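Local structure of mevalonate kinase, putative (2HFS) at residues A36-I41 against N159-Y164; D87-D92 against Y130-T135; D96-F101 against R124-L129; G166-R171 against S177-I182; Y189-G194 against K307-K312. The protein probably phosphorylates (R)-mevalonate with ATP to give (R)-5-phosphomevalonate, an early step of isoprenoid and sterol biosynthesis. All blocks are in the same frame, centred on the assembly; numbering follows the deposited sequence. Where two conformers were deposited one is given.

In the fold
From the N terminus, segment 36-41 of strand 36-52 belongs to the mixed sheet and meets helix 157-164 in contact 1, closing a loop of 117 residues. Within that loop contact 2 joins the turn after helix 70-88 to the turn after helix 114-130, and contact 3, within contact 2 in turn, packs strand 97-103 on helix 114-130. Contact 4 follows as the hairpin 166-182, whose first strand pairs with 36-52, so contacts 1 and 4 touch through Gly40 and Gly166. Contact 5 comes last and joins strand 188-194, part of a separate four-stranded sheet, to helix 299-312. No two loops cross. Contacts 2 and 5, with centres 40 Å apart, lie on opposite sides of the chain's centre.

Contact 1: A36-I41 against N159-Y164; sequences AIVAGI and NTAATY
Val38 and Gly40 of strand 36-52 meet Ala161 of helix 157-164, where a helix of the N-terminal GHMP kinase domain settles on the mixed sheet. The CB of Val38 leaves the strand toward the helix and stands 5.2 Å from Ala161 CB. Of the two methyls, CG1 makes the contact: it lies anti to the backbone N (chi1 -178°) and approaches Ala161 CB to 4.2 Å. CG2 branches off beside the backbone N and stays 6.2 Å from Ala161 CB. The same valine side chain also packs on Lys21 of strand 17-25 and on Tyr170 of strand 166-172.

Gly40, two residues on, presents only its CA on the same side of the strand, and the helix sinks against it; the CA atoms of Gly40 and Ala161 are 4.6 Å apart. With just a glycine and an alanine at the crossing point, helix and strand come together almost backbone to backbone. All three residues are buried, and no hydrogen bond passes between the segments. The strand's backbone bonds run to strand 166-172, Val38 with Ile168 and Gly40 with Gly166, while inside the helix Thr163 N donates to Asn159 O. Ala161 CB sits between its two strand partners and makes its nearest approach, 4.0 Å, to Gly40 CA.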
# COMPACT_ATOMS: atom_id res chain seq x y z
N ALA A 36 -4.75 -9.50 -9.26
CA ALA A 36 -3.63 -9.06 -8.43
C ALA A 36 -3.86 -9.44 -6.96
O ALA A 36 -5.00 -9.58 -6.52
CB ALA A 36 -3.39 -7.54 -8.58
N ILE A 37 -2.78 -9.65 -6.23
CA ILE A 37 -2.88 -9.93 -4.81
C ILE A 37 -2.19 -8.78 -4.10
O ILE A 37 -0.99 -8.52 -4.29
CB ILE A 37 -2.28 -11.32 -4.44
CG1 ILE A 37 -2.96 -12.46 -5.23
CG2 ILE A 37 -2.37 -11.57 -2.91
CD1 ILE A 37 -2.34 -13.89 -5.05
N VAL A 38 -2.97 -8.07 -3.30
CA VAL A 38 -2.50 -6.95 -2.50
C VAL A 38 -2.61 -7.30 -1.02
O VAL A 38 -3.55 -7.98 -0.58
CB VAL A 38 -3.27 -5.65 -2.81
CG1 VAL A 38 -2.72 -4.50 -1.99
CG2 VAL A 38 -3.20 -5.32 -4.29
N ALA A 39 -1.62 -6.84 -0.26
CA ALA A 39 -1.55 -7.19 1.13
C ALA A 39 -1.65 -5.93 1.96
O ALA A 39 -0.81 -5.03 1.83
CB ALA A 39 -0.27 -7.93 1.40
N GLY A 40 -2.69 -5.85 2.77
CA GLY A 40 -2.82 -4.79 3.77
C GLY A 40 -2.09 -5.24 5.03
O GLY A 40 -2.51 -6.19 5.69
N ILE A 41 -1.01 -4.53 5.37
CA ILE A 41 -0.11 -4.97 6.42
C ILE A 41 -0.58 -4.53 7.82
O ILE A 41 -1.48 -3.69 7.94
CB ILE A 41 1.33 -4.51 6.12
CG1 ILE A 41 1.44 -2.99 5.99
CG2 ILE A 41 1.86 -5.18 4.80
CD1 ILE A 41 2.90 -2.48 6.14
N ASN A 159 -6.63 2.40 -0.85
CA ASN A 159 -7.68 2.64 0.14
C ASN A 159 -8.34 1.36 0.61
O ASN A 159 -8.66 1.22 1.79
CB ASN A 159 -8.72 3.68 -0.31
CG ASN A 159 -9.22 3.47 -1.73
OD1 ASN A 159 -8.60 3.95 -2.69
ND2 ASN A 159 -10.37 2.81 -1.86
N THR A 160 -8.54 0.41 -0.29
CA THR A 160 -9.22 -0.81 0.08
C THR A 160 -8.34 -1.63 1.06
O THR A 160 -8.82 -2.14 2.07
CB THR A 160 -9.61 -1.62 -1.19
OG1 THR A 160 -10.54 -0.86 -1.98
CG2 THR A 160 -10.43 -2.84 -0.79
N ALA A 161 -7.04 -1.74 0.77
CA ALA A 161 -6.12 -2.40 1.69
C ALA A 161 -6.04 -1.66 3.03
O ALA A 161 -6.05 -2.27 4.11
CB ALA A 161 -4.71 -2.48 1.06
N ALA A 162 -5.94 -0.34 2.97
CA ALA A 162 -5.87 0.48 4.18
C ALA A 162 -7.13 0.36 5.06
O ALA A 162 -7.04 0.37 6.30
CB ALA A 162 -5.58 1.93 3.81
N THR A 163 -8.30 0.23 4.44
CA THR A 163 -9.55 0.13 5.19
C THR A 163 -9.77 -1.26 5.79
O THR A 163 -10.18 -1.39 6.95
CB THR A 163 -10.76 0.48 4.32
OG1 THR A 163 -10.73 -0.33 3.14
CG2 THR A 163 -10.65 1.89 3.79
N TYR A 164 -9.51 -2.29 4.98
CA TYR A 164 -9.84 -3.67 5.37
C TYR A 164 -8.68 -4.49 5.91
O TYR A 164 -8.91 -5.42 6.65
CB TYR A 164 -10.48 -4.45 4.18
CG TYR A 164 -11.81 -3.91 3.71
CD1 TYR A 164 -12.99 -4.19 4.41
CD2 TYR A 164 -11.88 -3.07 2.59
CE1 TYR A 164 -14.22 -3.67 3.98
CE2 TYR A 164 -13.09 -2.54 2.17
CZ TYR A 164 -14.26 -2.84 2.86
OH TYR A 164 -15.45 -2.31 2.43

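Contact 2: D87-D92 against Y130-T135; sequences DHLKVD and YQLNLT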
# COMPACT_ATOMS: atom_id res chain seq x y z
N ASP A 87 -15.12 17.74 3.15
CA ASP A 87 -16.26 18.09 2.27
C ASP A 87 -17.18 16.89 2.04
O ASP A 87 -18.40 17.01 2.09
CB ASP A 87 -15.77 18.65 0.93
CG ASP A 87 -15.04 19.98 1.07
OD1 ASP A 87 -15.33 20.73 2.03
OD2 ASP A 87 -14.16 20.36 0.28
N HIS A 88 -16.58 15.72 1.79
CA HIS A 88 -17.34 14.49 1.56
C HIS A 88 -18.18 14.12 2.77
O HIS A 88 -19.30 13.66 2.63
CB HIS A 88 -16.39 13.34 1.21
CG HIS A 88 -17.08 12.02 1.06
ND1 HIS A 88 -17.85 11.69 -0.03
CD2 HIS A 88 -17.10 10.93 1.87
CE1 HIS A 88 -18.31 10.46 0.11
NE2 HIS A 88 -17.88 9.99 1.26
N LEU A 89 -17.62 14.34 3.95
CA LEU A 89 -18.30 14.00 5.20
C LEU A 89 -19.16 15.13 5.76
O LEU A 89 -19.73 15.01 6.85
CB LEU A 89 -17.27 13.51 6.22
CG LEU A 89 -16.66 12.18 5.75
CD1 LEU A 89 -15.66 11.64 6.75
CD2 LEU A 89 -17.77 11.15 5.48
N LYS A 90 -19.23 16.22 4.99
CA LYS A 90 -20.02 17.39 5.34
C LYS A 90 -19.59 17.99 6.68
O LYS A 90 -20.41 18.33 7.53
CB LYS A 90 -21.52 17.05 5.31
CG LYS A 90 -21.99 16.50 3.95
CD LYS A 90 -22.36 17.61 3.00
CE LYS A 90 -22.02 17.26 1.55
NZ LYS A 90 -22.44 18.34 0.61
N VAL A 91 -18.28 18.10 6.86
CA VAL A 91 -17.71 18.67 8.07
C VAL A 91 -17.23 20.08 7.73
O VAL A 91 -16.55 20.30 6.72
CB VAL A 91 -16.57 17.79 8.60
CG1 VAL A 91 -15.96 18.41 9.81
CG2 VAL A 91 -17.08 16.38 8.90
N ASP A 92 -17.61 21.03 8.59
CA ASP A 92 -17.40 22.47 8.38
C ASP A 92 -16.55 23.00 9.51
O ASP A 92 -16.98 22.98 10.67
CB ASP A 92 -18.76 23.17 8.43
CG ASP A 92 -18.69 24.65 8.05
OD1 ASP A 92 -17.65 25.32 8.28
OD2 ASP A 92 -19.66 25.23 7.52
N TYR A 130 -17.58 12.88 14.97
CA TYR A 130 -18.90 13.33 14.51
C TYR A 130 -19.98 12.25 14.68
O TYR A 130 -21.15 12.45 14.32
CB TYR A 130 -18.79 13.85 13.07
CG TYR A 130 -17.97 15.13 13.02
CD1 TYR A 130 -18.58 16.38 13.03
CD2 TYR A 130 -16.56 15.09 13.01
CE1 TYR A 130 -17.82 17.56 13.01
CE2 TYR A 130 -15.80 16.25 13.02
CZ TYR A 130 -16.43 17.48 13.03
OH TYR A 130 -15.67 18.62 13.00
N GLN A 131 -19.58 11.11 15.26
CA GLN A 131 -20.45 9.94 15.47
C GLN A 131 -21.27 9.61 14.22
O GLN A 131 -22.50 9.60 14.24
CB GLN A 131 -21.37 10.12 16.69
CG GLN A 131 -20.68 10.12 18.05
CD GLN A 131 -20.26 8.74 18.51
OE1 GLN A 131 -21.09 7.97 18.98
NE2 GLN A 131 -18.97 8.45 18.40
N LEU A 132 -20.56 9.31 13.13
CA LEU A 132 -21.20 9.10 11.84
C LEU A 132 -21.51 7.63 11.63
O LEU A 132 -22.27 7.29 10.71
CB LEU A 132 -20.32 9.60 10.69
CG LEU A 132 -19.86 11.06 10.75
CD1 LEU A 132 -18.87 11.36 9.65
CD2 LEU A 132 -21.06 12.04 10.72
N ASN A 133 -20.91 6.78 12.46
CA ASN A 133 -21.04 5.32 12.35
C ASN A 133 -20.82 4.82 10.92
O ASN A 133 -21.61 4.02 10.40
CB ASN A 133 -22.41 4.85 12.86
CG ASN A 133 -22.65 5.17 14.33
OD1 ASN A 133 -23.62 5.83 14.68
ND2 ASN A 133 -21.76 4.68 15.19
N LEU A 134 -19.76 5.31 10.28
CA LEU A 134 -19.40 4.85 8.94
C LEU A 134 -19.17 3.34 8.94
O LEU A 134 -18.55 2.78 9.86
CB LEU A 134 -18.14 5.57 8.44
CG LEU A 134 -18.24 6.79 7.51
CD1 LEU A 134 -19.49 7.66 7.73
CD2 LEU A 134 -16.95 7.62 7.56
N THR A 135 -19.69 2.69 7.91
CA THR A 135 -19.40 1.29 7.65
C THR A 135 -18.02 1.26 6.98
O THR A 135 -17.48 2.31 6.61
CB THR A 135 -20.46 0.68 6.71
OG1 THR A 135 -20.33 1.29 5.42
CG2 THR A 135 -21.89 1.05 7.13
O HOH W 1 -17.77 20.76 12.79
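Leu89 and Val91 face Leu132 and Tyr130 across two turns that run in opposite directions, with CA atoms 8.7 Å apart for Leu89 and Leu132 and 8.5 Å for Val91 and Tyr130. Each turn ends a helix in a Schellman motif, with Lys90 and Gln131 taking the positive phi (59° and 45°). Thr135 then serves as N-cap of helix 136-146, so the second segment links two helices of the N-terminal GHMP kinase domain.

Val91 lies against one face of the Tyr130 ring. Its CG2 stands over the centre in a CH-pi contact, 4.1 Å from the centroid and only 2° off the normal. CG1 sits on that same face farther out, 3.4 Å from Tyr130 CZ and 3.2 Å from Tyr130 OH, a snug fit. The ring also packs on Ser5, Pro7 and Leu93. Nearer the helix 70-88 end, Leu89 CD2 reaches two leucines: it meets Leu134 CD2 tip to tip at 4.2 Å and lies 4.3 Å from Leu132 CD1.

At the ring edge, in its plane, a water sits 3.0 Å from Tyr130 OH and donates to Asp92 O. No direct hydrogen bond joins the segments. Adhesion is therefore apolar, through methyls and an aromatic face, while the phenol's polar end reaches the opposite backbone through a water.

Contact 3: D96-F101 against R124-L129; sequences DGLKMF and RALSEL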
# COMPACT_ATOMS: atom_id res chain seq x y z
N ASP A 96 -15.32 26.72 14.86
CA ASP A 96 -14.38 25.90 15.63
C ASP A 96 -13.76 24.87 14.71
O ASP A 96 -14.46 24.22 13.93
CB ASP A 96 -15.09 25.16 16.76
CG ASP A 96 -15.69 26.08 17.78
OD1 ASP A 96 -15.27 27.26 17.85
OD2 ASP A 96 -16.60 25.69 18.56
N GLY A 97 -12.45 24.69 14.84
CA GLY A 97 -11.72 23.78 13.98
C GLY A 97 -11.38 22.50 14.71
O GLY A 97 -12.04 22.13 15.70
N LEU A 98 -10.35 21.82 14.21
CA LEU A 98 -9.87 20.58 14.78
C LEU A 98 -8.35 20.58 14.88
O LEU A 98 -7.66 21.09 14.01
CB LEU A 98 -10.31 19.37 13.91
CG LEU A 98 -11.81 19.05 13.75
CD1 LEU A 98 -12.04 17.91 12.76
CD2 LEU A 98 -12.49 18.70 15.07
N LYS A 99 -7.84 19.98 15.95
CA LYS A 99 -6.44 19.63 15.99
C LYS A 99 -6.33 18.17 15.61
O LYS A 99 -7.06 17.33 16.16
CB LYS A 99 -5.87 19.88 17.39
CG LYS A 99 -5.52 21.36 17.62
CD LYS A 99 -5.14 21.65 19.08
CE LYS A 99 -3.67 21.54 19.32
NZ LYS A 99 -3.32 21.99 20.71
N MSE A 100 -5.43 17.88 14.68
CA MSE A 100 -5.22 16.54 14.13
C MSE A 100 -3.82 16.08 14.54
O MSE A 100 -2.82 16.77 14.27
CB MSE A 100 -5.34 16.61 12.61
CG MSE A 100 -5.35 15.26 11.91
SE MSE A 100 -5.56 15.45 9.95
CE MSE A 100 -5.35 13.60 9.56
N PHE A 101 -3.73 14.94 15.21
CA PHE A 101 -2.42 14.34 15.48
C PHE A 101 -2.26 13.10 14.61
O PHE A 101 -3.15 12.26 14.59
CB PHE A 101 -2.29 13.98 16.96
CG PHE A 101 -0.99 13.29 17.29
CD1 PHE A 101 0.14 14.04 17.63
CD2 PHE A 101 -0.90 11.90 17.26
CE1 PHE A 101 1.35 13.41 17.94
CE2 PHE A 101 0.31 11.25 17.56
CZ PHE A 101 1.43 12.00 17.90
N ARG A 124 -11.95 7.50 9.60
CA ARG A 124 -12.34 6.78 10.80
C ARG A 124 -12.44 7.70 12.02
O ARG A 124 -13.42 7.65 12.76
CB ARG A 124 -11.38 5.61 11.07
CG ARG A 124 -11.55 4.42 10.09
CD ARG A 124 -10.91 3.12 10.59
NE ARG A 124 -11.02 2.02 9.62
CZ ARG A 124 -12.13 1.34 9.36
NH1 ARG A 124 -13.28 1.63 9.98
NH2 ARG A 124 -12.11 0.37 8.46
N ALA A 125 -11.43 8.56 12.22
CA ALA A 125 -11.44 9.50 13.35
C ALA A 125 -12.59 10.51 13.26
O ALA A 125 -13.19 10.84 14.28
CB ALA A 125 -10.12 10.23 13.47
N LEU A 126 -12.86 11.00 12.05
CA LEU A 126 -14.00 11.88 11.82
C LEU A 126 -15.29 11.15 12.16
O LEU A 126 -16.18 11.71 12.83
CB LEU A 126 -14.02 12.40 10.37
CG LEU A 126 -12.90 13.39 9.99
CD1 LEU A 126 -12.87 13.59 8.45
CD2 LEU A 126 -13.10 14.74 10.69
N SER A 127 -15.40 9.90 11.70
CA SER A 127 -16.57 9.11 12.03
C SER A 127 -16.75 9.06 13.54
O SER A 127 -17.86 9.25 14.04
CB SER A 127 -16.46 7.68 11.46
OG SER A 127 -17.64 6.94 11.76
N GLU A 128 -15.65 8.82 14.26
CA GLU A 128 -15.76 8.82 15.71
C GLU A 128 -16.26 10.17 16.24
O GLU A 128 -17.25 10.22 16.95
CB GLU A 128 -14.45 8.46 16.42
CG GLU A 128 -14.64 8.44 17.93
CD GLU A 128 -13.45 7.95 18.73
OE1 GLU A 128 -12.51 7.40 18.15
OE2 GLU A 128 -13.49 8.11 19.97
N LEU A 129 -15.56 11.24 15.87
CA LEU A 129 -15.77 12.52 16.53
C LEU A 129 -17.14 13.09 16.21
O LEU A 129 -17.78 13.68 17.07
CB LEU A 129 -14.68 13.50 16.12
CG LEU A 129 -14.53 14.70 17.07
CD1 LEU A 129 -13.58 14.31 18.18
CD2 LEU A 129 -13.96 15.87 16.30
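Leu98 of strand 97-103 pushes its two methyls against two leucines of helix 114-130, each methyl against a different one. The tight side is toward Leu129: Leu98 CD2 and Leu129 CD2 are 3.4 Å apart, closer than usual van der Waals contact, where the two side chains lie alongside, running in opposite senses. Leu129 arrives there with CG anti to its own backbone N (chi1 -161°), its branch turned toward the strand. Toward Leu126 the fit is easier. Leu126 starts off to one side but its end swings in, and Leu126 CD2 comes to 3.9 Å from Leu98 CD1.

These residues lie in the layer between the mixed sheet and the helices of the N-terminal GHMP kinase domain. The backbones stay well apart, with 10.1 Å between the CA atoms of Leu98 and Leu126, and the gap is bridged by leucine side chains without any hydrogen bond across it. Further apolar groups close in: Leu58 and Leu93 touch Leu98, while Leu126 also packs on Leu49, Val85 and Leu86.

The outward sides differ in kind. Lys99, next to Leu98 on the strand, is exposed and marks the solvent side. On the helix the charged residues are turned to other partners: Arg124 forms a salt bridge with Asp136 and a hydrogen bond to Thr163 O, and Glu128 pairs with Lys9 while its carboxylate also accepts from Asn16 and from the backbone N atoms of Thr13 and Gly14.

Contact 4: G166-R171 against S177-I182; sequences GLILYR and SVFKPI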
# COMPACT_ATOMS: atom_id res chain seq x y z
N GLY A 166 -5.34 -7.25 5.53
CA GLY A 166 -5.31 -8.66 5.10
C GLY A 166 -4.92 -8.82 3.64
O GLY A 166 -4.41 -7.90 3.04
N LEU A 167 -5.13 -10.01 3.09
CA LEU A 167 -4.89 -10.24 1.67
C LEU A 167 -6.15 -9.97 0.90
O LEU A 167 -7.26 -10.24 1.38
CB LEU A 167 -4.42 -11.67 1.42
CG LEU A 167 -3.09 -12.11 2.03
CD1 LEU A 167 -2.78 -13.52 1.54
CD2 LEU A 167 -1.93 -11.16 1.71
N ILE A 168 -5.97 -9.43 -0.30
CA ILE A 168 -7.07 -8.91 -1.11
C ILE A 168 -6.83 -9.22 -2.57
O ILE A 168 -5.78 -8.89 -3.12
CB ILE A 168 -7.22 -7.39 -0.89
CG1 ILE A 168 -7.63 -7.12 0.57
CG2 ILE A 168 -8.22 -6.76 -1.90
CD1 ILE A 168 -7.80 -5.67 0.93
N LEU A 169 -7.83 -9.85 -3.19
CA LEU A 169 -7.82 -10.11 -4.62
C LEU A 169 -8.36 -8.88 -5.34
O LEU A 169 -9.47 -8.41 -5.06
CB LEU A 169 -8.67 -11.34 -4.94
CG LEU A 169 -8.52 -12.02 -6.31
CD1 LEU A 169 -7.13 -12.67 -6.45
CD2 LEU A 169 -9.63 -13.06 -6.48
N TYR A 170 -7.56 -8.37 -6.27
CA TYR A 170 -7.81 -7.09 -6.94
C TYR A 170 -7.79 -7.30 -8.45
O TYR A 170 -6.81 -7.79 -9.01
CB TYR A 170 -6.74 -6.08 -6.48
CG TYR A 170 -6.34 -4.90 -7.38
CD1 TYR A 170 -5.00 -4.51 -7.44
CD2 TYR A 170 -7.28 -4.15 -8.09
CE1 TYR A 170 -4.60 -3.43 -8.21
CE2 TYR A 170 -6.88 -3.05 -8.86
CZ TYR A 170 -5.54 -2.70 -8.91
OH TYR A 170 -5.09 -1.63 -9.67
N ARG A 171 -8.91 -6.97 -9.09
CA ARG A 171 -8.99 -7.08 -10.55
C ARG A 171 -9.93 -6.05 -11.16
O ARG A 171 -10.90 -5.62 -10.54
CB ARG A 171 -9.39 -8.50 -10.98
CG ARG A 171 -10.75 -8.97 -10.52
CD ARG A 171 -11.14 -10.33 -11.09
NE ARG A 171 -11.44 -10.26 -12.51
CZ ARG A 171 -11.50 -11.30 -13.33
NH1 ARG A 171 -11.25 -12.53 -12.88
NH2 ARG A 171 -11.78 -11.12 -14.62
N SER A 177 -12.52 -1.56 -10.86
CA SER A 177 -11.80 -2.30 -9.83
C SER A 177 -12.77 -3.10 -8.97
O SER A 177 -13.78 -2.56 -8.49
CB SER A 177 -10.97 -1.34 -8.97
OG SER A 177 -9.92 -0.76 -9.73
N VAL A 178 -12.48 -4.39 -8.81
CA VAL A 178 -13.27 -5.30 -7.99
C VAL A 178 -12.34 -5.94 -6.95
O VAL A 178 -11.25 -6.40 -7.30
CB VAL A 178 -13.99 -6.38 -8.85
CG1 VAL A 178 -14.23 -7.68 -8.08
CG2 VAL A 178 -15.30 -5.84 -9.38
N PHE A 179 -12.78 -5.93 -5.69
CA PHE A 179 -12.00 -6.44 -4.57
C PHE A 179 -12.74 -7.48 -3.74
O PHE A 179 -13.92 -7.31 -3.42
CB PHE A 179 -11.56 -5.29 -3.66
CG PHE A 179 -10.80 -4.20 -4.37
CD1 PHE A 179 -11.44 -3.03 -4.76
CD2 PHE A 179 -9.43 -4.33 -4.61
CE1 PHE A 179 -10.74 -2.02 -5.40
CE2 PHE A 179 -8.73 -3.33 -5.26
CZ PHE A 179 -9.38 -2.17 -5.66
N LYS A 180 -12.05 -8.56 -3.38
CA LYS A 180 -12.56 -9.52 -2.40
C LYS A 180 -11.45 -10.02 -1.50
O LYS A 180 -10.30 -10.09 -1.92
CB LYS A 180 -13.30 -10.69 -3.06
CG LYS A 180 -12.78 -11.10 -4.44
CD LYS A 180 -13.92 -11.76 -5.26
CE LYS A 180 -13.79 -11.46 -6.76
NZ LYS A 180 -12.90 -12.42 -7.48
N PRO A 181 -11.78 -10.37 -0.25
CA PRO A 181 -10.78 -10.84 0.70
C PRO A 181 -10.30 -12.24 0.37
O PRO A 181 -11.05 -13.03 -0.24
CB PRO A 181 -11.53 -10.84 2.04
CG PRO A 181 -12.99 -11.01 1.66
CD PRO A 181 -13.14 -10.35 0.33
N ILE A 182 -9.07 -12.54 0.77
CA ILE A 182 -8.48 -13.84 0.57
C ILE A 182 -8.24 -14.45 1.94
O ILE A 182 -7.46 -13.93 2.74
CB ILE A 182 -7.15 -13.73 -0.23
CG1 ILE A 182 -7.40 -13.22 -1.64
CG2 ILE A 182 -6.41 -15.07 -0.25
CD1 ILE A 182 -6.14 -12.81 -2.40
O HOH W 2 -5.78 -12.31 4.59
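The Tyr170 and Phe179 rings stand side by side and point the same way, their planes 23° apart but slid so far that they barely overlap (centroids 5.2 Å). Their closest atoms, Tyr170 CD2 and Phe179 CE2, are 3.3 Å apart. At the edge of the tyrosine ring, near its plane, lies Ser177 OG, 3.9 Å from Tyr170 CE2 and hydrogen-bonded to Ser155 O. Phe179 is met obliquely by Ile168 CG2, and Ala157 of helix 157-164 touches both aromatic side chains.

The opposite face of the two strands carries Leu167, Leu169 and Ile182, which pack toward helix 216-239. The Ile182 side chain crosses that of Leu169 at about a right angle, its CD1 3.9 Å from Leu169 CB. Lys180 runs alongside Leu169, and its chain bends near the end to bring NZ to 3.5 Å from Leu169 CD2.

Leu169 and Lys180 exchange two backbone bonds (Leu169 N to Lys180 O, 2.8 Å), as do Arg171 and Val178 (Val178 N to Arg171 O, 2.6 Å). A water joins Leu167 N to Ile182 O at the Leu167 end. Alternating hydrogen-bonded and non-hydrogen-bonded pairs mark an antiparallel beta hairpin, here at the border of the mixed sheet.

Contact 5: Y189-G194 against K307-K312; sequences YLVVVG and KGLKAK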
# COMPACT_ATOMS: atom_id res chain seq x y z
N TYR A 189 5.78 -13.06 7.12
CA TYR A 189 6.89 -12.29 7.62
C TYR A 189 7.58 -11.59 6.43
O TYR A 189 8.25 -12.24 5.63
CB TYR A 189 7.85 -13.20 8.38
CG TYR A 189 7.30 -13.80 9.66
CD1 TYR A 189 6.83 -15.11 9.70
CD2 TYR A 189 7.25 -13.05 10.84
CE1 TYR A 189 6.32 -15.67 10.88
CE2 TYR A 189 6.74 -13.60 12.03
CZ TYR A 189 6.28 -14.91 12.03
OH TYR A 189 5.77 -15.45 13.19
N LEU A 190 7.36 -10.27 6.31
CA LEU A 190 7.85 -9.49 5.17
C LEU A 190 9.04 -8.60 5.50
O LEU A 190 9.10 -7.99 6.59
CB LEU A 190 6.71 -8.62 4.59
CG LEU A 190 5.44 -9.32 4.10
CD1 LEU A 190 4.42 -8.33 3.54
CD2 LEU A 190 5.79 -10.36 3.05
N VAL A 191 9.98 -8.49 4.56
CA VAL A 191 10.98 -7.42 4.62
C VAL A 191 10.65 -6.52 3.42
O VAL A 191 10.61 -7.00 2.29
CB VAL A 191 12.44 -7.92 4.52
CG1 VAL A 191 13.39 -6.75 4.60
CG2 VAL A 191 12.77 -8.91 5.63
N VAL A 192 10.35 -5.26 3.67
CA VAL A 192 10.08 -4.34 2.58
C VAL A 192 11.22 -3.34 2.53
O VAL A 192 11.67 -2.87 3.58
CB VAL A 192 8.72 -3.64 2.72
CG1 VAL A 192 8.47 -2.70 1.51
CG2 VAL A 192 7.58 -4.66 2.88
N VAL A 193 11.68 -3.03 1.33
CA VAL A 193 12.91 -2.22 1.17
C VAL A 193 12.64 -1.00 0.29
O VAL A 193 12.11 -1.15 -0.82
CB VAL A 193 14.05 -3.07 0.56
CG1 VAL A 193 15.30 -2.26 0.35
CG2 VAL A 193 14.35 -4.30 1.41
N GLY A 194 13.01 0.19 0.75
CA GLY A 194 12.85 1.37 -0.06
C GLY A 194 14.13 1.74 -0.79
O GLY A 194 15.22 1.73 -0.18
N LYS A 307 19.92 -8.24 8.30
CA LYS A 307 21.38 -8.21 8.49
C LYS A 307 22.14 -8.22 7.17
O LYS A 307 23.08 -7.46 6.99
CB LYS A 307 21.84 -9.40 9.33
CG LYS A 307 21.91 -9.12 10.83
CD LYS A 307 23.05 -9.92 11.52
CE LYS A 307 22.68 -11.38 11.79
NZ LYS A 307 23.58 -11.99 12.82
N GLY A 308 21.72 -9.09 6.25
CA GLY A 308 22.41 -9.27 4.97
C GLY A 308 22.27 -8.08 4.03
O GLY A 308 23.21 -7.69 3.34
N LEU A 309 21.08 -7.49 4.01
CA LEU A 309 20.86 -6.26 3.26
C LEU A 309 21.76 -5.12 3.77
O LEU A 309 22.34 -4.36 2.98
CB LEU A 309 19.39 -5.86 3.31
CG LEU A 309 18.41 -6.74 2.49
CD1 LEU A 309 17.00 -6.42 2.93
CD2 LEU A 309 18.57 -6.55 0.96
N LYS A 310 21.85 -5.00 5.08
CA LYS A 310 22.62 -3.91 5.67
C LYS A 310 24.12 -4.07 5.40
O LYS A 310 24.83 -3.09 5.16
CB LYS A 310 22.35 -3.80 7.18
CG LYS A 310 20.99 -3.19 7.53
CD LYS A 310 20.82 -3.02 9.05
CE LYS A 310 19.39 -2.62 9.42
N ALA A 311 24.60 -5.30 5.42
CA ALA A 311 26.03 -5.55 5.23
C ALA A 311 26.43 -5.54 3.76
O ALA A 311 27.59 -5.24 3.44
CB ALA A 311 26.42 -6.87 5.87
N LYS A 312 25.48 -5.85 2.87
CA LYS A 312 25.82 -6.24 1.51
C LYS A 312 25.10 -5.51 0.39
O LYS A 312 25.48 -5.63 -0.76
CB LYS A 312 25.63 -7.75 1.33
CG LYS A 312 26.38 -8.61 2.34
CD LYS A 312 27.90 -8.50 2.21
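Val191 is the first residue of 189-194 to touch 307-312: its CG1, anti to the backbone N (chi1 -180°), lies 4.0 Å from Leu309 CD1, the two side chains passing alongside in the reverse sense. Val191 is packed further by Arg302 and Val306 of the same helix and by Ile319. Val192 points away, to the other side of the sheet, where it meets Ile291. Val193 faces the helix again and comes nearer, tip to tip: its CG2, beside the backbone N, reaches 3.7 Å from Leu309 CD1. Ile269 of helix 264-275 also touches Val193.

One methyl of Leu309 thus fits against two valines on the same side of the strand, while Thr272, Cys273 and Ile319 also touch the leucine. The CA atoms of Val193 and Leu309 remain 9.2 Å apart, a side-chain layer between sheet and helix. Strand 188-194 is an inner strand of a four-stranded antiparallel sheet with helices packed on it, as in the C-terminal domain of GHMP kinases.

The strand's backbone pairs with its sheet neighbours, among them Ala294 and Trp320, and Leu190 O takes a weak bond from Arg302 NH1, earlier in the helix. Between the two segments themselves no hydrogen bond or ion pair forms, so their cohesion rests on buried methyl groups.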